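PDB 2NVO: RNA-binding protein RO60 from Deinococcus radiodurans, which binds several small RNAs that accumulate during recovery from ultraviolet irradiation and contributes to the bacterium's resistance to that radiation. Local coordinates for residues T45-L50 / L103-L108; N201-F206 / R221-H226; A264-N269 / Q296-R301; L366-V371 / E413-L418. All blocks are in the same frame, centred on the assembly; numbering follows the deposited sequence.

Interaction 1: T45-L50 / L103-L108; sequences TRFLVL and LLVLAL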
loop_
_atom_site.group_PDB
_atom_site.type_symbol
_atom_site.label_atom_id
_atom_site.label_comp_id
_atom_site.label_asym_id
_atom_site.label_seq_id
_atom_site.Cartn_x
_atom_site.Cartn_y
_atom_site.Cartn_z
ATOM N N THR A 45 0.341 -5.910 17.662
ATOM C CA THR A 45 1.137 -5.586 16.482
ATOM C C THR A 45 0.452 -6.147 15.232
ATOM O O THR A 45 0.383 -5.483 14.192
ATOM C CB THR A 45 2.590 -6.127 16.579
ATOM O OG1 THR A 45 3.336 -5.349 17.525
ATOM C CG2 THR A 45 3.285 -6.031 15.237
ATOM N N ARG A 46 -0.070 -7.361 15.340
ATOM C CA ARG A 46 -0.753 -7.960 14.199
ATOM C C ARG A 46 -1.957 -7.127 13.784
ATOM O O ARG A 46 -2.194 -6.907 12.608
ATOM C CB ARG A 46 -1.182 -9.396 14.478
ATOM C CG ARG A 46 -1.803 -10.069 13.250
ATOM C CD ARG A 46 -1.921 -11.579 13.426
ATOM N NE ARG A 46 -0.611 -12.217 13.377
ATOM C CZ ARG A 46 -0.413 -13.527 13.259
ATOM N NH1 ARG A 46 -1.452 -14.350 13.181
ATOM N NH2 ARG A 46 0.827 -14.013 13.218
ATOM N N PHE A 47 -2.722 -6.668 14.766
ATOM C CA PHE A 47 -3.867 -5.824 14.485
ATOM C C PHE A 47 -3.435 -4.508 13.832
ATOM O O PHE A 47 -4.096 -3.998 12.924
ATOM C CB PHE A 47 -4.654 -5.561 15.768
ATOM C CG PHE A 47 -5.728 -4.533 15.613
ATOM C CD1 PHE A 47 -7.014 -4.905 15.242
ATOM C CD2 PHE A 47 -5.457 -3.195 15.837
ATOM C CE1 PHE A 47 -8.011 -3.945 15.087
ATOM C CE2 PHE A 47 -6.450 -2.237 15.683
ATOM C CZ PHE A 47 -7.722 -2.619 15.315
ATOM N N LEU A 48 -2.329 -3.953 14.303
ATOM C CA LEU A 48 -1.804 -2.701 13.758
ATOM C C LEU A 48 -1.340 -2.810 12.307
ATOM O O LEU A 48 -1.494 -1.875 11.533
ATOM C CB LEU A 48 -0.652 -2.197 14.618
ATOM C CG LEU A 48 -1.064 -1.691 15.996
ATOM C CD1 LEU A 48 0.163 -1.457 16.863
ATOM C CD2 LEU A 48 -1.873 -0.407 15.837
ATOM N N VAL A 49 -0.774 -3.951 11.938
ATOM C CA VAL A 49 -0.291 -4.137 10.571
ATOM C C VAL A 49 -1.392 -4.557 9.610
ATOM O O VAL A 49 -1.532 -3.992 8.532
ATOM C CB VAL A 49 0.842 -5.188 10.496
ATOM C CG1 VAL A 49 1.153 -5.547 9.033
ATOM C CG2 VAL A 49 2.074 -4.684 11.204
ATOM N N LEU A 50 -2.159 -5.569 9.993
ATOM C CA LEU A 50 -3.174 -6.125 9.108
ATOM C C LEU A 50 -4.464 -5.322 9.145
ATOM O O LEU A 50 -5.182 -5.270 8.162
ATOM C CB LEU A 50 -3.474 -7.577 9.478
ATOM C CG LEU A 50 -2.278 -8.526 9.402
ATOM C CD1 LEU A 50 -2.706 -9.957 9.698
ATOM C CD2 LEU A 50 -1.625 -8.420 8.046
ATOM N N LEU A 103 -3.855 4.915 14.036
ATOM C CA LEU A 103 -4.628 6.110 14.341
ATOM C C LEU A 103 -5.794 5.801 15.273
ATOM O O LEU A 103 -6.061 6.561 16.202
ATOM C CB LEU A 103 -5.137 6.759 13.055
ATOM C CG LEU A 103 -4.019 7.314 12.174
ATOM C CD1 LEU A 103 -4.565 7.807 10.841
ATOM C CD2 LEU A 103 -3.297 8.433 12.913
ATOM N N LEU A 104 -6.463 4.672 15.032
ATOM C CA LEU A 104 -7.609 4.246 15.831
ATOM C C LEU A 104 -7.172 3.891 17.234
ATOM O O LEU A 104 -7.784 4.311 18.204
ATOM C CB LEU A 104 -8.287 3.028 15.197
ATOM C CG LEU A 104 -9.287 2.255 16.064
ATOM C CD1 LEU A 104 -10.388 3.186 16.594
ATOM C CD2 LEU A 104 -9.913 1.080 15.315
ATOM N N VAL A 105 -6.108 3.107 17.332
ATOM C CA VAL A 105 -5.573 2.713 18.626
ATOM C C VAL A 105 -5.140 3.934 19.427
ATOM O O VAL A 105 -5.435 4.041 20.616
ATOM C CB VAL A 105 -4.399 1.739 18.468
ATOM C CG1 VAL A 105 -3.688 1.569 19.789
ATOM C CG2 VAL A 105 -4.906 0.383 17.965
ATOM N N LEU A 106 -4.460 4.859 18.759
ATOM C CA LEU A 106 -4.011 6.096 19.385
ATOM C C LEU A 106 -5.182 6.905 19.922
ATOM O O LEU A 106 -5.124 7.417 21.043
ATOM C CB LEU A 106 -3.181 6.948 18.420
ATOM C CG LEU A 106 -2.373 8.057 19.113
ATOM C CD1 LEU A 106 -1.161 7.500 19.868
ATOM C CD2 LEU A 106 -1.920 9.117 18.123
ATOM N N ALA A 107 -6.245 7.017 19.128
ATOM C CA ALA A 107 -7.458 7.666 19.591
ATOM C C ALA A 107 -8.000 7.001 20.846
ATOM O O ALA A 107 -8.371 7.690 21.797
ATOM C CB ALA A 107 -8.521 7.693 18.493
ATOM N N LEU A 108 -8.057 5.670 20.855
ATOM C CA LEU A 108 -8.615 4.935 21.992
ATOM C C LEU A 108 -7.846 5.233 23.278
ATOM O O LEU A 108 -8.438 5.502 24.322
ATOM C CB LEU A 108 -8.619 3.421 21.740
ATOM C CG LEU A 108 -9.602 2.834 20.730
ATOM C CD1 LEU A 108 -9.220 1.393 20.375
ATOM C CD2 LEU A 108 -11.026 2.898 21.271
#
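Apolar contact is the whole of what passes between residues 45-50 and 103-108, and two of its three contacts converge on one methyl, CG2 of Val105. That methyl lies 3.8 Å from CE2 of the Phe47 ring, approaching the ring at a slant. The same methyl meets the tip of Leu48, with CD2 of Leu48 3.8 Å from CG2 of Val105 and the two side chains crossing at about a right angle. CG2 of Val105 thus touches two consecutive residues of the other helix. The Phe47 ring is carried across because its CG stands opposite the backbone N (chi1 171°), which extends the ring past Val105 in an antiparallel sense. At the far end of the ring the touch is lighter: CD2 of Leu104 sits at the ring edge, near its plane, 4.3 Å from CZ of Phe47.

No hydrogen bond crosses the interface, and the i to i+4 bonds of these segments stay within each helix. The helix axes come no closer than 11.0 Å, at 129° between their directions, so side chains alone bridge the gap. Thr87 of helix 80-93 touches both Leu48 and Val105 and fills in beside them. All four touching residues are buried, so the contact joins helices 40-50 and 100-112 in the interior of the TROVE domain, which is built of HEAT-like helical repeats.

Interaction 2: N201-F206 / R221-H226; sequences NAVLKF and RVIEGH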
loop_
_atom_site.group_PDB
_atom_site.type_symbol
_atom_site.label_atom_id
_atom_site.label_comp_id
_atom_site.label_asym_id
_atom_site.label_seq_id
_atom_site.Cartn_x
_atom_site.Cartn_y
_atom_site.Cartn_z
ATOM N N ASN A 201 0.884 31.684 11.952
ATOM C CA ASN A 201 -0.422 32.146 12.419
ATOM C C ASN A 201 -1.261 32.633 11.247
ATOM O O ASN A 201 -2.486 32.515 11.250
ATOM C CB ASN A 201 -0.272 33.265 13.453
ATOM C CG ASN A 201 0.136 32.746 14.819
ATOM O OD1 ASN A 201 -0.094 31.584 15.145
ATOM N ND2 ASN A 201 0.743 33.609 15.628
ATOM N N ALA A 202 -0.577 33.195 10.255
ATOM C CA ALA A 202 -1.219 33.697 9.051
ATOM C C ALA A 202 -1.822 32.554 8.229
ATOM O O ALA A 202 -2.929 32.686 7.696
ATOM C CB ALA A 202 -0.225 34.501 8.217
ATOM N N VAL A 203 -1.103 31.436 8.135
ATOM C CA VAL A 203 -1.605 30.293 7.376
ATOM C C VAL A 203 -2.706 29.574 8.138
ATOM O O VAL A 203 -3.613 28.994 7.536
ATOM C CB VAL A 203 -0.498 29.284 6.988
ATOM C CG1 VAL A 203 0.071 28.614 8.211
ATOM C CG2 VAL A 203 -1.058 28.219 6.047
ATOM N N LEU A 204 -2.625 29.613 9.464
ATOM C CA LEU A 204 -3.663 29.027 10.298
ATOM C C LEU A 204 -4.935 29.839 10.110
ATOM O O LEU A 204 -6.021 29.280 9.919
ATOM C CB LEU A 204 -3.226 28.998 11.766
ATOM C CG LEU A 204 -2.114 27.994 12.091
ATOM C CD1 LEU A 204 -1.699 28.053 13.558
ATOM C CD2 LEU A 204 -2.533 26.582 11.731
ATOM N N LYS A 205 -4.791 31.162 10.133
ATOM C CA LYS A 205 -5.924 32.044 9.894
ATOM C C LYS A 205 -6.536 31.788 8.517
ATOM O O LYS A 205 -7.756 31.770 8.370
ATOM C CB LYS A 205 -5.519 33.511 10.020
ATOM C CG LYS A 205 -6.713 34.467 10.070
ATOM C CD LYS A 205 -6.275 35.916 9.923
ATOM C CE LYS A 205 -7.466 36.870 9.934
ATOM N NZ LYS A 205 -8.001 37.103 11.310
ATOM N N PHE A 206 -5.688 31.592 7.511
ATOM C CA PHE A 206 -6.185 31.340 6.162
ATOM C C PHE A 206 -6.952 30.026 6.097
ATOM O O PHE A 206 -7.955 29.918 5.392
ATOM C CB PHE A 206 -5.049 31.319 5.141
ATOM C CG PHE A 206 -5.457 30.758 3.805
ATOM C CD1 PHE A 206 -6.049 31.568 2.851
ATOM C CD2 PHE A 206 -5.273 29.418 3.516
ATOM C CE1 PHE A 206 -6.438 31.053 1.626
ATOM C CE2 PHE A 206 -5.663 28.899 2.294
ATOM C CZ PHE A 206 -6.245 29.719 1.350
ATOM N N ARG A 221 3.007 31.825 -1.192
ATOM C CA ARG A 221 3.187 31.749 -2.627
ATOM C C ARG A 221 2.441 30.532 -3.152
ATOM O O ARG A 221 1.604 30.650 -4.047
ATOM C CB ARG A 221 4.674 31.667 -2.972
ATOM C CG ARG A 221 5.021 32.167 -4.363
ATOM C CD ARG A 221 6.526 32.332 -4.523
ATOM N NE ARG A 221 7.082 33.217 -3.501
ATOM C CZ ARG A 221 7.400 34.493 -3.706
ATOM N NH1 ARG A 221 7.229 35.044 -4.902
ATOM N NH2 ARG A 221 7.898 35.217 -2.711
ATOM N N VAL A 222 2.727 29.365 -2.580
ATOM C CA VAL A 222 2.037 28.147 -2.997
ATOM C C VAL A 222 0.533 28.293 -2.784
ATOM O O VAL A 222 -0.265 27.784 -3.568
ATOM C CB VAL A 222 2.565 26.880 -2.280
ATOM C CG1 VAL A 222 4.082 26.874 -2.273
ATOM C CG2 VAL A 222 2.023 26.785 -0.867
ATOM N N ILE A 223 0.152 29.014 -1.736
ATOM C CA ILE A 223 -1.257 29.270 -1.477
ATOM C C ILE A 223 -1.887 30.154 -2.561
ATOM O O ILE A 223 -2.916 29.800 -3.140
ATOM C CB ILE A 223 -1.471 29.866 -0.077
ATOM C CG1 ILE A 223 -1.051 28.849 0.984
ATOM C CG2 ILE A 223 -2.929 30.288 0.108
ATOM C CD1 ILE A 223 -1.334 29.285 2.412
ATOM N N GLU A 224 -1.263 31.289 -2.857
ATOM C CA GLU A 224 -1.765 32.166 -3.909
ATOM C C GLU A 224 -1.870 31.404 -5.224
ATOM O O GLU A 224 -2.868 31.504 -5.940
ATOM C CB GLU A 224 -0.853 33.381 -4.088
ATOM C CG GLU A 224 -1.371 34.386 -5.111
ATOM C CD GLU A 224 -0.574 35.675 -5.126
ATOM O OE1 GLU A 224 0.661 35.613 -5.305
ATOM O OE2 GLU A 224 -1.187 36.751 -4.963
ATOM N N GLY A 225 -0.826 30.638 -5.525
ATOM C CA GLY A 225 -0.773 29.845 -6.734
ATOM C C GLY A 225 -1.933 28.878 -6.846
ATOM O O GLY A 225 -2.560 28.786 -7.901
ATOM N N HIS A 226 -2.213 28.154 -5.765
ATOM C CA HIS A 226 -3.325 27.209 -5.747
ATOM C C HIS A 226 -4.660 27.924 -5.903
ATOM O O HIS A 226 -5.574 27.420 -6.555
ATOM C CB HIS A 226 -3.318 26.366 -4.466
ATOM C CG HIS A 226 -2.569 25.072 -4.597
ATOM N ND1 HIS A 226 -3.152 23.922 -5.085
ATOM C CD2 HIS A 226 -1.287 24.752 -4.310
ATOM C CE1 HIS A 226 -2.259 22.950 -5.091
ATOM N NE2 HIS A 226 -1.119 23.422 -4.626
#
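Ile223 meets both Phe206 and Val203, and it alone carries the 221-226 side of this contact. The walk along that helix begins at Val222, which turns to other neighbours, touching Ala170 of helix 166-175 and Arg246. At Ile223 the two branches divide the work. CG2, the short branch, stands over one face of the Phe206 ring: it is 3.8 Å from the ring centroid and 21° off the ring normal, a CH-pi contact. Its offset is toward the rim, and the nearest ring atom is CZ of Phe206, 3.6 Å from CG2 of Ile223. The longer branch takes a different course. With CG1 placed opposite the carbonyl carbon (chi1 -64°) and the chain extended beyond it, CD1 of Ile223 reaches CG2 of Val203 at 3.8 Å, while the same CD1 lies 4.1 Å from CD2 of Phe206. The Val203 side chain lies roughly perpendicular to that of Ile223, whereas Phe206 and Ile223 run past one another in opposite directions.

Next along, Glu224 turns its CB from the other helix, and its OE1 is hydrogen-bonded to the hydroxyl of Tyr245. His226 packs on Val174 of helix 166-175, the same helix whose Leu169 touches Val203. With the nearest CA atoms, those of Val203 and Ile223, 8.9 Å apart, side chains mediate the pairing of helices 198-209 and 219-229, typical of the HEAT-like TROVE horseshoe, in a part that probably binds RNA, as in related Ro proteins.

Interaction 3: A264-N269 / Q296-R301; sequences AAMQTN and QAVIER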
loop_
_atom_site.group_PDB
_atom_site.type_symbol
_atom_site.label_atom_id
_atom_site.label_comp_id
_atom_site.label_asym_id
_atom_site.label_seq_id
_atom_site.Cartn_x
_atom_site.Cartn_y
_atom_site.Cartn_z
ATOM N N ALA A 264 3.966 19.640 -18.075
ATOM C CA ALA A 264 4.503 20.367 -16.936
ATOM C C ALA A 264 4.634 19.465 -15.715
ATOM O O ALA A 264 5.578 19.591 -14.939
ATOM C CB ALA A 264 3.630 21.577 -16.623
ATOM N N ALA A 265 3.681 18.552 -15.559
ATOM C CA ALA A 265 3.642 17.663 -14.397
ATOM C C ALA A 265 4.781 16.636 -14.401
ATOM O O ALA A 265 5.325 16.287 -13.356
ATOM C CB ALA A 265 2.285 16.962 -14.319
ATOM N N MET A 266 5.117 16.144 -15.586
ATOM C CA MET A 266 6.225 15.214 -15.758
ATOM C C MET A 266 7.524 15.754 -15.177
ATOM O O MET A 266 8.205 15.084 -14.395
ATOM C CB MET A 266 6.462 14.989 -17.237
ATOM C CG MET A 266 5.731 13.837 -17.826
ATOM S SD MET A 266 6.732 13.244 -19.181
ATOM C CE MET A 266 8.201 12.743 -18.291
ATOM N N GLN A 267 7.867 16.971 -15.584
ATOM C CA GLN A 267 9.146 17.578 -15.231
ATOM C C GLN A 267 9.256 17.810 -13.740
ATOM O O GLN A 267 10.329 18.119 -13.233
ATOM C CB GLN A 267 9.318 18.909 -15.957
ATOM C CG GLN A 267 9.196 18.816 -17.466
ATOM C CD GLN A 267 9.057 20.183 -18.117
ATOM O OE1 GLN A 267 8.572 21.135 -17.494
ATOM N NE2 GLN A 267 9.477 20.287 -19.378
ATOM N N THR A 268 8.139 17.661 -13.039
ATOM C CA THR A 268 8.087 17.981 -11.619
ATOM C C THR A 268 7.676 16.800 -10.753
ATOM O O THR A 268 7.357 16.966 -9.577
ATOM C CB THR A 268 7.126 19.161 -11.350
ATOM O OG1 THR A 268 6.164 19.247 -12.413
ATOM C CG2 THR A 268 7.903 20.466 -11.279
ATOM N N ASN A 269 7.674 15.605 -11.324
ATOM C CA ASN A 269 7.357 14.434 -10.522
ATOM C C ASN A 269 8.302 13.260 -10.731
ATOM O O ASN A 269 8.953 13.149 -11.766
ATOM C CB ASN A 269 5.898 14.020 -10.716
ATOM C CG ASN A 269 5.001 14.534 -9.604
ATOM O OD1 ASN A 269 4.984 13.984 -8.498
ATOM N ND2 ASN A 269 4.254 15.591 -9.887
ATOM N N GLN A 296 11.637 8.884 -25.794
ATOM C CA GLN A 296 12.946 8.460 -25.309
ATOM C C GLN A 296 13.168 8.917 -23.885
ATOM O O GLN A 296 13.731 8.192 -23.063
ATOM C CB GLN A 296 14.099 8.967 -26.199
ATOM C CG GLN A 296 15.417 8.241 -25.885
ATOM C CD GLN A 296 15.317 6.732 -26.070
ATOM O OE1 GLN A 296 15.876 5.960 -25.287
ATOM N NE2 GLN A 296 14.588 6.306 -27.096
ATOM N N ALA A 297 12.720 10.123 -23.583
ATOM C CA ALA A 297 12.908 10.659 -22.245
ATOM C C ALA A 297 12.119 9.825 -21.236
ATOM O O ALA A 297 12.579 9.580 -20.123
ATOM C CB ALA A 297 12.473 12.122 -22.190
ATOM N N VAL A 298 10.920 9.392 -21.622
ATOM C CA VAL A 298 10.161 8.507 -20.718
ATOM C C VAL A 298 10.896 7.174 -20.539
ATOM O O VAL A 298 11.114 6.730 -19.418
ATOM C CB VAL A 298 8.706 8.306 -21.202
ATOM C CG1 VAL A 298 8.003 7.172 -20.416
ATOM C CG2 VAL A 298 7.924 9.608 -21.048
ATOM N N ILE A 299 11.309 6.554 -21.639
ATOM C CA ILE A 299 12.058 5.301 -21.560
ATOM C C ILE A 299 13.255 5.397 -20.619
ATOM O O ILE A 299 13.470 4.513 -19.798
ATOM C CB ILE A 299 12.489 4.805 -22.944
ATOM C CG1 ILE A 299 11.248 4.384 -23.743
ATOM C CG2 ILE A 299 13.480 3.625 -22.841
ATOM C CD1 ILE A 299 11.530 4.193 -25.225
ATOM N N GLU A 300 14.028 6.477 -20.732
ATOM C CA GLU A 300 15.202 6.652 -19.875
ATOM C C GLU A 300 14.849 6.740 -18.388
ATOM O O GLU A 300 15.563 6.219 -17.537
ATOM C CB GLU A 300 16.022 7.884 -20.306
ATOM C CG GLU A 300 16.612 7.765 -21.704
ATOM C CD GLU A 300 17.498 6.536 -21.872
ATOM O OE1 GLU A 300 18.134 6.121 -20.880
ATOM O OE2 GLU A 300 17.564 5.978 -22.990
ATOM N N ARG A 301 13.759 7.409 -18.067
ATOM C CA ARG A 301 13.342 7.475 -16.673
ATOM C C ARG A 301 12.840 6.119 -16.155
ATOM O O ARG A 301 13.112 5.747 -15.025
ATOM C CB ARG A 301 12.271 8.548 -16.495
ATOM C CG ARG A 301 12.730 9.916 -16.973
ATOM C CD ARG A 301 11.594 10.900 -16.952
ATOM N NE ARG A 301 11.034 10.989 -15.609
ATOM C CZ ARG A 301 10.196 11.939 -15.219
ATOM N NH1 ARG A 301 9.833 12.893 -16.068
ATOM N NH2 ARG A 301 9.729 11.938 -13.981
#
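Arg301 reaches across to the backbone of residues 264-269, and polar bonding from its guanidinium is the first element of the contact. NH1 of Arg301 is placed 3.2 Å from O of Met266 with an N-H...O angle of 158°, but this bond is doubtful because NH1 is modelled too close to a neighbouring atom. NH2 of Arg301 lies 2.6 Å from O of Asn269, but an angle of 120° makes this a weak bond; that oxygen sits at the guanidinium edge, near its plane. One arginine may thus serve the carbonyls of the first and last residues of the type I turn from Met266 to Asn269. With chi2 and chi4 extended, a bend at chi3 (57°) turns the guanidinium toward the two carbonyls. O of Met266 also receives the turn's own bond from N of Asn269, so, if the NH1 bond holds, two donors share it.

The apolar element is looser: as modelled, with the place of CE itself in doubt, CE of Met266 comes 4.2 Å from CG2 of Val298. Helix 271-283 backs both sides, with Trp273 touching Met266 and Leu278 touching Val298. Geometrically this is an arginine directed at the carbonyls of a turn, linking it to helix 292-302 within the helical TROVE domain.

Interaction 4: L366-V371 / E413-L418; sequences LLALDV and EQFRPL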
loop_
_atom_site.group_PDB
_atom_site.type_symbol
_atom_site.label_atom_id
_atom_site.label_comp_id
_atom_site.label_asym_id
_atom_site.label_seq_id
_atom_site.Cartn_x
_atom_site.Cartn_y
_atom_site.Cartn_z
ATOM N N LEU A 366 8.729 -22.614 -0.226
ATOM C CA LEU A 366 8.163 -23.565 -1.163
ATOM C C LEU A 366 6.861 -22.915 -1.643
ATOM O O LEU A 366 5.973 -22.650 -0.837
ATOM C CB LEU A 366 7.852 -24.895 -0.484
ATOM C CG LEU A 366 7.342 -26.032 -1.361
ATOM C CD1 LEU A 366 8.332 -26.380 -2.418
ATOM C CD2 LEU A 366 7.001 -27.300 -0.536
ATOM N N LEU A 367 6.778 -22.651 -2.938
ATOM C CA LEU A 367 5.617 -21.954 -3.517
ATOM C C LEU A 367 4.800 -23.011 -4.233
ATOM O O LEU A 367 5.322 -23.731 -5.070
ATOM C CB LEU A 367 6.062 -20.860 -4.500
ATOM C CG LEU A 367 6.174 -19.396 -4.056
ATOM C CD1 LEU A 367 7.065 -19.250 -2.836
ATOM C CD2 LEU A 367 6.654 -18.502 -5.204
ATOM N N ALA A 368 3.540 -23.149 -3.849
ATOM C CA ALA A 368 2.659 -24.134 -4.459
ATOM C C ALA A 368 1.587 -23.352 -5.241
ATOM O O ALA A 368 0.786 -22.639 -4.654
ATOM C CB ALA A 368 2.040 -24.976 -3.385
ATOM N N LEU A 369 1.639 -23.475 -6.559
ATOM C CA LEU A 369 0.784 -22.740 -7.470
ATOM C C LEU A 369 -0.385 -23.595 -7.937
ATOM O O LEU A 369 -0.208 -24.722 -8.383
ATOM C CB LEU A 369 1.584 -22.318 -8.705
ATOM C CG LEU A 369 2.403 -21.039 -8.670
ATOM C CD1 LEU A 369 3.016 -20.801 -7.294
ATOM C CD2 LEU A 369 3.435 -20.991 -9.784
ATOM N N ASP A 370 -1.576 -23.030 -7.811
ATOM C CA ASP A 370 -2.752 -23.500 -8.524
ATOM C C ASP A 370 -2.429 -23.356 -10.017
ATOM O O ASP A 370 -2.041 -22.275 -10.483
ATOM C CB ASP A 370 -3.954 -22.623 -8.103
ATOM C CG ASP A 370 -5.304 -23.178 -8.587
ATOM O OD1 ASP A 370 -5.367 -23.672 -9.723
ATOM O OD2 ASP A 370 -6.290 -23.099 -7.826
ATOM N N VAL A 371 -2.549 -24.440 -10.772
ATOM C CA VAL A 371 -2.208 -24.426 -12.197
ATOM C C VAL A 371 -3.415 -24.720 -13.095
ATOM O O VAL A 371 -3.253 -25.005 -14.273
ATOM C CB VAL A 371 -1.072 -25.458 -12.531
ATOM C CG1 VAL A 371 0.232 -25.069 -11.832
ATOM C CG2 VAL A 371 -1.491 -26.873 -12.150
ATOM N N GLU A 413 -1.563 -32.901 -12.401
ATOM C CA GLU A 413 -1.903 -34.330 -12.453
ATOM C C GLU A 413 -1.641 -34.922 -11.074
ATOM O O GLU A 413 -2.502 -35.537 -10.441
ATOM C CB GLU A 413 -1.025 -35.058 -13.483
ATOM C CG GLU A 413 -0.592 -34.212 -14.677
ATOM C CD GLU A 413 0.700 -33.438 -14.435
ATOM O OE1 GLU A 413 1.567 -33.941 -13.682
ATOM O OE2 GLU A 413 0.852 -32.334 -15.013
ATOM N N GLN A 414 -0.428 -34.702 -10.601
ATOM C CA GLN A 414 -0.134 -34.884 -9.200
ATOM C C GLN A 414 0.670 -33.689 -8.728
ATOM O O GLN A 414 1.049 -32.831 -9.529
ATOM C CB GLN A 414 0.637 -36.182 -8.980
ATOM C CG GLN A 414 1.497 -36.588 -10.137
ATOM C CD GLN A 414 1.434 -38.082 -10.365
ATOM O OE1 GLN A 414 0.751 -38.804 -9.630
ATOM N NE2 GLN A 414 2.135 -38.559 -11.393
ATOM N N PHE A 415 0.910 -33.630 -7.426
ATOM C CA PHE A 415 1.661 -32.532 -6.841
ATOM C C PHE A 415 3.105 -32.654 -7.245
ATOM O O PHE A 415 3.793 -33.596 -6.855
ATOM C CB PHE A 415 1.520 -32.531 -5.322
ATOM C CG PHE A 415 2.003 -31.272 -4.682
ATOM C CD1 PHE A 415 1.235 -30.110 -4.749
ATOM C CD2 PHE A 415 3.222 -31.233 -4.032
ATOM C CE1 PHE A 415 1.677 -28.943 -4.163
ATOM C CE2 PHE A 415 3.676 -30.072 -3.436
ATOM C CZ PHE A 415 2.901 -28.915 -3.504
ATOM N N ARG A 416 3.575 -31.720 -8.050
ATOM C CA ARG A 416 4.875 -31.895 -8.668
ATOM C C ARG A 416 5.548 -30.561 -8.884
ATOM O O ARG A 416 4.902 -29.520 -8.803
ATOM C CB ARG A 416 4.720 -32.602 -10.012
ATOM C CG ARG A 416 3.983 -31.766 -11.042
ATOM C CD ARG A 416 4.280 -32.237 -12.445
ATOM N NE ARG A 416 3.358 -31.655 -13.414
ATOM C CZ ARG A 416 3.570 -30.514 -14.057
ATOM N NH1 ARG A 416 4.675 -29.809 -13.837
ATOM N NH2 ARG A 416 2.668 -30.076 -14.924
ATOM N N PRO A 417 6.858 -30.588 -9.162
ATOM C CA PRO A 417 7.638 -29.387 -9.445
ATOM C C PRO A 417 7.194 -28.796 -10.762
ATOM O O PRO A 417 6.813 -29.547 -11.670
ATOM C CB PRO A 417 9.069 -29.918 -9.579
ATOM C CG PRO A 417 9.068 -31.229 -8.888
ATOM C CD PRO A 417 7.706 -31.792 -9.109
ATOM N N LEU A 418 7.229 -27.471 -10.863
ATOM C CA LEU A 418 6.831 -26.802 -12.095
ATOM C C LEU A 418 8.065 -26.557 -12.951
ATOM O O LEU A 418 7.969 -26.313 -14.149
ATOM C CB LEU A 418 6.109 -25.475 -11.789
ATOM C CG LEU A 418 4.576 -25.443 -11.745
ATOM C CD1 LEU A 418 3.925 -26.795 -11.465
ATOM C CD2 LEU A 418 4.017 -24.342 -10.820
#
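Leu418 packs tightly against Leu369 and Val371, while the other end of residues 413-418 is polar and lies at the surface. The closest approach is from CD2 of Leu418 to CD2 of Leu369, 3.6 Å, with CB of Leu369 at 3.8 Å from the same methyl; the two leucines meet at a slant. Val371 also touches this methyl, its CG1 4.0 Å from CD2 of Leu418, and that CG1 is directed to the contact by standing opposite the carbonyl carbon (chi1 -65°). Ala368 adds a lighter touch, its CB at the edge of the Phe415 ring, 4.0 Å from CZ of Phe415.

These residues belong to the VWFA-like domain. Strand 364-369 is an interior strand of its mixed sheet, strand 415-417 is the edge strand, and strand 405-411 lies between them, so the contact is made by side chains across an intervening strand. Beyond strand 364-369 the chain enters the MIDAS-like site, where Ser372, Ser374 and Glu467 bind calcium and Asp370 hydrogen-bonds Ser372 and Thr441.

Toward the surface, within 413-418 itself, Glu413 and Arg416 form a side-on salt bridge: NE of Arg416 is 2.9 Å from OE1 of Glu413, and NH2 of Arg416 is 2.9 Å from OE2 of Glu413. Both oxygens use syn lone pairs and lie close to the guanidinium plane, 10° and 7° out of it. NH1 of Arg416 turns instead to O of Pro417, 3.1 Å away.

Overall arrangement
The four contacts follow one another along the chain without overlap, each closing before the next opens. Interactions 1 and 2 pair helices of the TROVE domain and interaction 3 ties a turn to a helix in it, whereas interaction 4 lies in the VWFA-like domain that closes the horseshoe into a ring. Between centres, interactions 1 and 2 are about 33 Å apart and interactions 2 and 3 about 29 Å; interactions 1 and 3, about 38 Å apart, fall on opposite sides of the chain's centre. The centre of interaction 4 is about 59 Å from that of interaction 2, across the ring, but about 37 and 42 Å from those of interactions 1 and 3. None touches another, so they mark separate positions around the ring whose positively charged cavity binds single-stranded RNA.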